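Local atomic coordinates of endoglucanase (Clostridium thermocellum, PDB entry 2E4T), a protein that probably hydrolyses internal beta-1,4-glucosidic linkages of cellulose and xyloglucan, this chain being the family 44 glycoside hydrolase module of a larger multidomain enzyme. Residues 143-148 / 161-166; 137-142 / 208-213. One frame throughout, in Å; residues are numbered along the deposited sequence.

Contact 1: residues 143-148 / 161-166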
loop_
_atom_site.group_PDB
_atom_site.type_symbol
_atom_site.label_atom_id
_atom_site.label_comp_id
_atom_site.label_asym_id
_atom_site.label_seq_id
_atom_site.Cartn_x
_atom_site.Cartn_y
_atom_site.Cartn_z
ATOM N N ALA A 143 -5.289 -22.532 -25.241
ATOM C CA ALA A 143 -6.047 -23.775 -25.328
ATOM C C ALA A 143 -7.053 -23.685 -24.196
ATOM O O ALA A 143 -6.916 -22.857 -23.285
ATOM C CB ALA A 143 -5.161 -25.004 -25.170
ATOM N N PRO A 144 -8.085 -24.535 -24.207
ATOM C CA PRO A 144 -9.141 -24.370 -23.209
ATOM C C PRO A 144 -8.626 -24.501 -21.786
ATOM O O PRO A 144 -7.807 -25.374 -21.481
ATOM C CB PRO A 144 -10.129 -25.489 -23.583
ATOM C CG PRO A 144 -9.920 -25.695 -25.074
ATOM C CD PRO A 144 -8.446 -25.533 -25.253
ATOM N N PHE A 145 -9.163 -23.648 -20.919
ATOM C CA PHE A 145 -8.831 -23.722 -19.510
ATOM C C PHE A 145 -9.373 -24.990 -18.855
ATOM O O PHE A 145 -10.470 -25.464 -19.225
ATOM C CB PHE A 145 -9.422 -22.528 -18.753
ATOM C CG PHE A 145 -8.915 -21.184 -19.208
ATOM C CD1 PHE A 145 -7.568 -20.986 -19.480
ATOM C CD2 PHE A 145 -9.795 -20.110 -19.319
ATOM C CE1 PHE A 145 -7.126 -19.714 -19.865
ATOM C CE2 PHE A 145 -9.344 -18.846 -19.687
ATOM C CZ PHE A 145 -8.015 -18.661 -19.960
ATOM N N SER A 146 -8.690 -25.409 -17.805
ATOM C CA SER A 146 -9.173 -26.432 -16.913
ATOM C C SER A 146 -9.125 -25.926 -15.481
ATOM O O SER A 146 -8.222 -25.146 -15.110
ATOM C CB SER A 146 -8.290 -27.662 -17.011
ATOM O OG SER A 146 -8.753 -28.646 -16.122
ATOM N N LEU A 147 -10.070 -26.420 -14.657
ATOM C CA LEU A 147 -9.998 -26.217 -13.196
ATOM C C LEU A 147 -9.063 -27.194 -12.494
ATOM O O LEU A 147 -8.799 -27.053 -11.288
ATOM C CB LEU A 147 -11.381 -26.281 -12.582
ATOM C CG LEU A 147 -12.385 -25.286 -13.130
ATOM C CD1 LEU A 147 -13.752 -25.492 -12.499
ATOM C CD2 LEU A 147 -11.941 -23.828 -12.921
ATOM N N THR A 148 -8.568 -28.175 -13.248
ATOM C CA THR A 148 -7.583 -29.133 -12.725
ATOM C C THR A 148 -6.365 -29.002 -13.623
ATOM O O THR A 148 -6.194 -29.762 -14.599
ATOM C CB THR A 148 -8.090 -30.574 -12.716
ATOM O OG1 THR A 148 -8.608 -30.931 -13.992
ATOM C CG2 THR A 148 -9.224 -30.725 -11.792
ATOM N N PHE A 161 -4.959 -19.468 -14.129
ATOM C CA PHE A 161 -5.027 -19.179 -12.691
ATOM C C PHE A 161 -6.176 -18.174 -12.434
ATOM O O PHE A 161 -7.038 -18.389 -11.554
ATOM C CB PHE A 161 -3.662 -18.634 -12.291
ATOM C CG PHE A 161 -3.426 -18.212 -10.849
ATOM C CD1 PHE A 161 -4.261 -18.542 -9.786
ATOM C CD2 PHE A 161 -2.258 -17.482 -10.604
ATOM C CE1 PHE A 161 -3.952 -18.110 -8.509
ATOM C CE2 PHE A 161 -1.943 -17.063 -9.313
ATOM C CZ PHE A 161 -2.786 -17.382 -8.273
ATOM N N VAL A 162 -6.178 -17.055 -13.163
ATOM C CA VAL A 162 -7.256 -16.068 -12.998
ATOM C C VAL A 162 -8.614 -16.711 -13.258
ATOM O O VAL A 162 -9.595 -16.477 -12.543
ATOM C CB VAL A 162 -6.996 -14.821 -13.853
ATOM C CG1 VAL A 162 -8.179 -13.863 -13.776
ATOM C CG2 VAL A 162 -5.725 -14.133 -13.378
ATOM N N ASN A 163 -8.705 -17.546 -14.309
ATOM C CA ASN A 163 -9.987 -18.202 -14.603
ATOM C C ASN A 163 -10.450 -19.058 -13.395
ATOM O O ASN A 163 -11.653 -19.094 -13.078
ATOM C CB ASN A 163 -9.823 -19.084 -15.854
ATOM C CG ASN A 163 -11.112 -19.796 -16.170
ATOM O OD1 ASN A 163 -12.079 -19.160 -16.649
ATOM N ND2 ASN A 163 -11.187 -21.096 -15.857
ATOM N N TYR A 164 -9.524 -19.760 -12.737
ATOM C CA TYR A 164 -9.890 -20.566 -11.577
ATOM C C TYR A 164 -10.502 -19.682 -10.479
ATOM O O TYR A 164 -11.531 -20.036 -9.848
ATOM C CB TYR A 164 -8.647 -21.315 -11.083
ATOM C CG TYR A 164 -8.912 -22.229 -9.920
ATOM C CD1 TYR A 164 -9.118 -23.585 -10.164
ATOM C CD2 TYR A 164 -8.912 -21.785 -8.589
ATOM C CE1 TYR A 164 -9.373 -24.482 -9.128
ATOM C CE2 TYR A 164 -9.168 -22.702 -7.562
ATOM C CZ TYR A 164 -9.420 -24.048 -7.840
ATOM O OH TYR A 164 -9.667 -24.890 -6.763
ATOM N N LEU A 165 -9.867 -18.543 -10.247
ATOM C CA LEU A 165 -10.336 -17.600 -9.213
ATOM C C LEU A 165 -11.718 -17.008 -9.590
ATOM O O LEU A 165 -12.611 -16.922 -8.734
ATOM C CB LEU A 165 -9.310 -16.503 -9.005
ATOM C CG LEU A 165 -7.982 -17.006 -8.454
ATOM C CD1 LEU A 165 -6.962 -15.846 -8.450
ATOM C CD2 LEU A 165 -8.076 -17.622 -7.086
ATOM N N VAL A 166 -11.866 -16.578 -10.842
ATOM C CA VAL A 166 -13.140 -16.006 -11.287
ATOM C C VAL A 166 -14.246 -17.059 -11.239
ATOM O O VAL A 166 -15.392 -16.755 -10.853
ATOM C CB VAL A 166 -12.997 -15.432 -12.711
ATOM C CG1 VAL A 166 -14.331 -15.028 -13.311
ATOM C CG2 VAL A 166 -12.053 -14.240 -12.658
HETATM O O HOH W 1 -8.929 -22.443 -14.653
#

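Contact 2: residues 137-142 / 208-213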
loop_
_atom_site.group_PDB
_atom_site.type_symbol
_atom_site.label_atom_id
_atom_site.label_comp_id
_atom_site.label_asym_id
_atom_site.label_seq_id
_atom_site.Cartn_x
_atom_site.Cartn_y
_atom_site.Cartn_z
ATOM N N VAL A 137 6.413 -19.871 -16.872
ATOM C CA VAL A 137 5.134 -19.197 -16.896
ATOM C C VAL A 137 4.829 -18.676 -18.280
ATOM O O VAL A 137 5.679 -18.034 -18.920
ATOM C CB VAL A 137 5.148 -17.999 -15.912
ATOM C CG1 VAL A 137 3.872 -17.200 -16.060
ATOM C CG2 VAL A 137 5.295 -18.559 -14.475
ATOM N N LYS A 138 3.613 -18.966 -18.752
ATOM C CA LYS A 138 3.068 -18.322 -19.943
ATOM C C LYS A 138 1.840 -17.554 -19.512
ATOM O O LYS A 138 1.035 -18.050 -18.686
ATOM C CB LYS A 138 2.741 -19.348 -21.037
ATOM C CG LYS A 138 4.002 -19.903 -21.673
ATOM C CD LYS A 138 3.684 -20.780 -22.848
ATOM C CE LYS A 138 4.879 -21.004 -23.790
ATOM N NZ LYS A 138 6.002 -21.728 -23.035
ATOM N N PHE A 139 1.636 -16.365 -20.078
ATOM C CA PHE A 139 0.503 -15.581 -19.637
ATOM C C PHE A 139 -0.825 -16.078 -20.211
ATOM O O PHE A 139 -1.842 -16.019 -19.514
ATOM C CB PHE A 139 0.737 -14.106 -19.946
ATOM C CG PHE A 139 1.992 -13.580 -19.269
ATOM C CD1 PHE A 139 2.346 -13.948 -17.976
ATOM C CD2 PHE A 139 2.790 -12.654 -19.936
ATOM C CE1 PHE A 139 3.493 -13.403 -17.355
ATOM C CE2 PHE A 139 3.912 -12.131 -19.320
ATOM C CZ PHE A 139 4.257 -12.525 -18.061
ATOM N N GLU A 140 -0.785 -16.532 -21.476
ATOM C CA GLU A 140 -1.988 -17.030 -22.161
ATOM C C GLU A 140 -1.818 -18.502 -22.486
ATOM O O GLU A 140 -0.895 -18.890 -23.210
ATOM C CB GLU A 140 -2.285 -16.310 -23.446
ATOM C CG GLU A 140 -2.761 -14.953 -23.132
ATOM C CD GLU A 140 -3.320 -14.155 -24.319
ATOM O OE1 GLU A 140 -3.895 -14.784 -25.249
ATOM O OE2 GLU A 140 -3.310 -12.889 -24.298
ATOM N N LYS A 141 -2.753 -19.327 -22.021
ATOM C CA LYS A 141 -2.703 -20.762 -22.348
ATOM C C LYS A 141 -2.892 -21.036 -23.838
ATOM O O LYS A 141 -2.234 -21.931 -24.392
ATOM C CB LYS A 141 -3.741 -21.497 -21.523
ATOM C CG LYS A 141 -3.650 -23.020 -21.645
ATOM C CD LYS A 141 -4.617 -23.717 -20.767
ATOM C CE LYS A 141 -4.414 -25.236 -20.745
ATOM N NZ LYS A 141 -5.461 -25.945 -20.003
ATOM N N GLY A 142 -3.817 -20.304 -24.467
ATOM C CA GLY A 142 -4.134 -20.541 -25.903
ATOM C C GLY A 142 -4.682 -21.915 -26.196
ATOM O O GLY A 142 -4.597 -22.407 -27.317
ATOM N N ILE A 208 8.123 -3.773 -19.816
ATOM C CA ILE A 208 6.896 -3.350 -20.539
ATOM C C ILE A 208 6.274 -4.492 -21.289
ATOM O O ILE A 208 5.043 -4.675 -21.250
ATOM C CB ILE A 208 7.211 -2.157 -21.508
ATOM C CG1 ILE A 208 7.664 -0.932 -20.769
ATOM C CG2 ILE A 208 6.035 -1.876 -22.403
ATOM C CD1 ILE A 208 6.795 -0.440 -19.756
ATOM N N GLU A 209 7.099 -5.268 -22.017
ATOM C CA GLU A 209 6.527 -6.374 -22.807
ATOM C C GLU A 209 5.723 -7.299 -21.924
ATOM O O GLU A 209 4.589 -7.705 -22.281
ATOM C CB GLU A 209 7.674 -7.120 -23.533
ATOM C CG GLU A 209 8.222 -6.363 -24.686
ATOM C CD GLU A 209 9.136 -7.191 -25.570
ATOM O OE1 GLU A 209 9.230 -8.433 -25.402
ATOM O OE2 GLU A 209 9.786 -6.593 -26.450
ATOM N N LYS A 210 6.296 -7.685 -20.773
ATOM C CA LYS A 210 5.613 -8.598 -19.881
ATOM C C LYS A 210 4.355 -7.980 -19.290
ATOM O O LYS A 210 3.322 -8.655 -19.125
ATOM C CB LYS A 210 6.549 -9.034 -18.762
ATOM C CG LYS A 210 7.610 -10.007 -19.196
ATOM C CD LYS A 210 8.513 -10.388 -18.074
ATOM C CE LYS A 210 9.376 -11.583 -18.481
ATOM N NZ LYS A 210 10.128 -12.118 -17.446
ATOM N N SER A 211 4.457 -6.709 -18.905
ATOM C CA SER A 211 3.322 -6.059 -18.262
ATOM C C SER A 211 2.117 -5.999 -19.200
ATOM O O SER A 211 0.964 -6.265 -18.826
ATOM C CB SER A 211 3.717 -4.639 -17.834
ATOM O OG SER A 211 4.776 -4.678 -16.890
ATOM N N VAL A 212 2.387 -5.595 -20.462
ATOM C CA VAL A 212 1.358 -5.515 -21.467
ATOM C C VAL A 212 0.743 -6.884 -21.718
ATOM O O VAL A 212 -0.485 -7.049 -21.805
ATOM C CB VAL A 212 1.905 -4.885 -22.759
ATOM C CG1 VAL A 212 0.951 -4.979 -23.912
ATOM C CG2 VAL A 212 2.277 -3.417 -22.506
ATOM N N ALA A 213 1.617 -7.895 -21.929
ATOM C CA ALA A 213 1.128 -9.225 -22.247
ATOM C C ALA A 213 0.313 -9.823 -21.085
ATOM O O ALA A 213 -0.746 -10.453 -21.311
ATOM C CB ALA A 213 2.267 -10.129 -22.647
HETATM O O HOH W 2 -0.968 -11.746 -23.718
#

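Contact 1: residues 143-148 / 161-166
A single water joins Ser146 to Asn163: it donates to Ser146 O at 2.8 Å and accepts from Asn163 ND2 at 2.9 Å, tying the loop backbone to the flank of helix 158-169 that carries Asn163. Beside this bridge Phe145 packs directly on the same asparagine. Asn163 CB sits over one face of the ring, 4.1 Å from its centroid, a CH-pi contact, and Asn163 CG comes to 3.4 Å from Phe145 CD2. The amide is tilted 29° from the ring plane as it passes over that face. With CG anti to the backbone N (chi1 179°) the amide of Asn163 is set over Phe145, and chi2 of 73° turns ND2 to the water. Further along, Leu147 meets Tyr164 in two ways: methyl CD2 touches ring atom CD1 at 4.0 Å, and Leu147 O faces the ring edge, close to its plane, 3.4 Å from CE1. The loop has local order of its own, an ST turn in which Thr148 N donates to Ser146 OG at 2.9 Å. Glu160 OE2, one turn before Asn163 on the helix, accepts from Ser146 N. The loop, which runs from strand 134-138 to strand 155-157, thus packs on helix 158-169 through Phe145 and Leu147, while Val221 of helix 204-221 touches Phe145, Val162 and Asn163.

Contact 2: residues 137-142 / 208-213
Phe139 lays its ring edge against Ala213, with CD2 3.7 Å from the methyl CB, which lies near the ring plane. The setting is the TIM barrel of this hydrolase: Phe139 follows strand 134-138 of a small three-stranded sheet inserted after barrel strand 104-109, and Ala213 belongs to helix 204-221, which packs outside the barrel. One turn back along that helix, Lys210 supplies the rest of the first shell. Its carbonyl O is 3.5 Å from Phe139 CE2, approaching the ring obliquely, and its CB is 4.1 Å from the same carbon. The aromatic therefore rests on the turn between Lys210 and Ala213, touching the Ala213 methyl, the Lys210 CB and the Lys210 carbonyl. Its CG stands anti to the carbonyl carbon (chi1 -59°), which places CD2 and CE2 against Ala213 and Lys210.

A water adds the polar link next door. It donates to Glu140 OE2 and to Ala213 O, each at 2.7 Å, so the carboxylate reaches the helix backbone without touching it. The other oxygen, OE1, forms a salt bridge with Lys220 farther along the helix, and two partners on different atoms probably fix the rotation of the carboxylate.

Lys210 aims its extended chain away from the aromatic: in the conformer modelled here its NZ hydrogen-bonds to Ala111 O and makes a salt bridge with Glu206 OE2. Leu214 and Ala217 of the same helix, and Met158 of helix 158-169, also touch the Phe139 side chain, while Asp159 ties down the loop twice, by backbone bonding to Phe139 and through its side-chain OD1, which is bonded to Lys141 N.

Overall arrangement
From the N terminus, the chain leaves barrel strand 104-109, builds strands 114-116 and 134-138 of the small inserted sheet, and reaches 137-142, the first half of contact 2. The next residues, 143-148, enter contact 1, which closes a short loop when the chain returns through strand 155-157 into helix 158-169. Contact 2 closes only later, after barrel strand 180-183, on helix 204-221, so the smaller loop lies wholly within the larger one. Their centres are 15 Å apart, and Lys141 NZ packs near Ser146 N where they meet. Together they join the insertion, which carries calcium ligands Asp150, Asp153 and Tyr155, to helices 158-169 and 204-221.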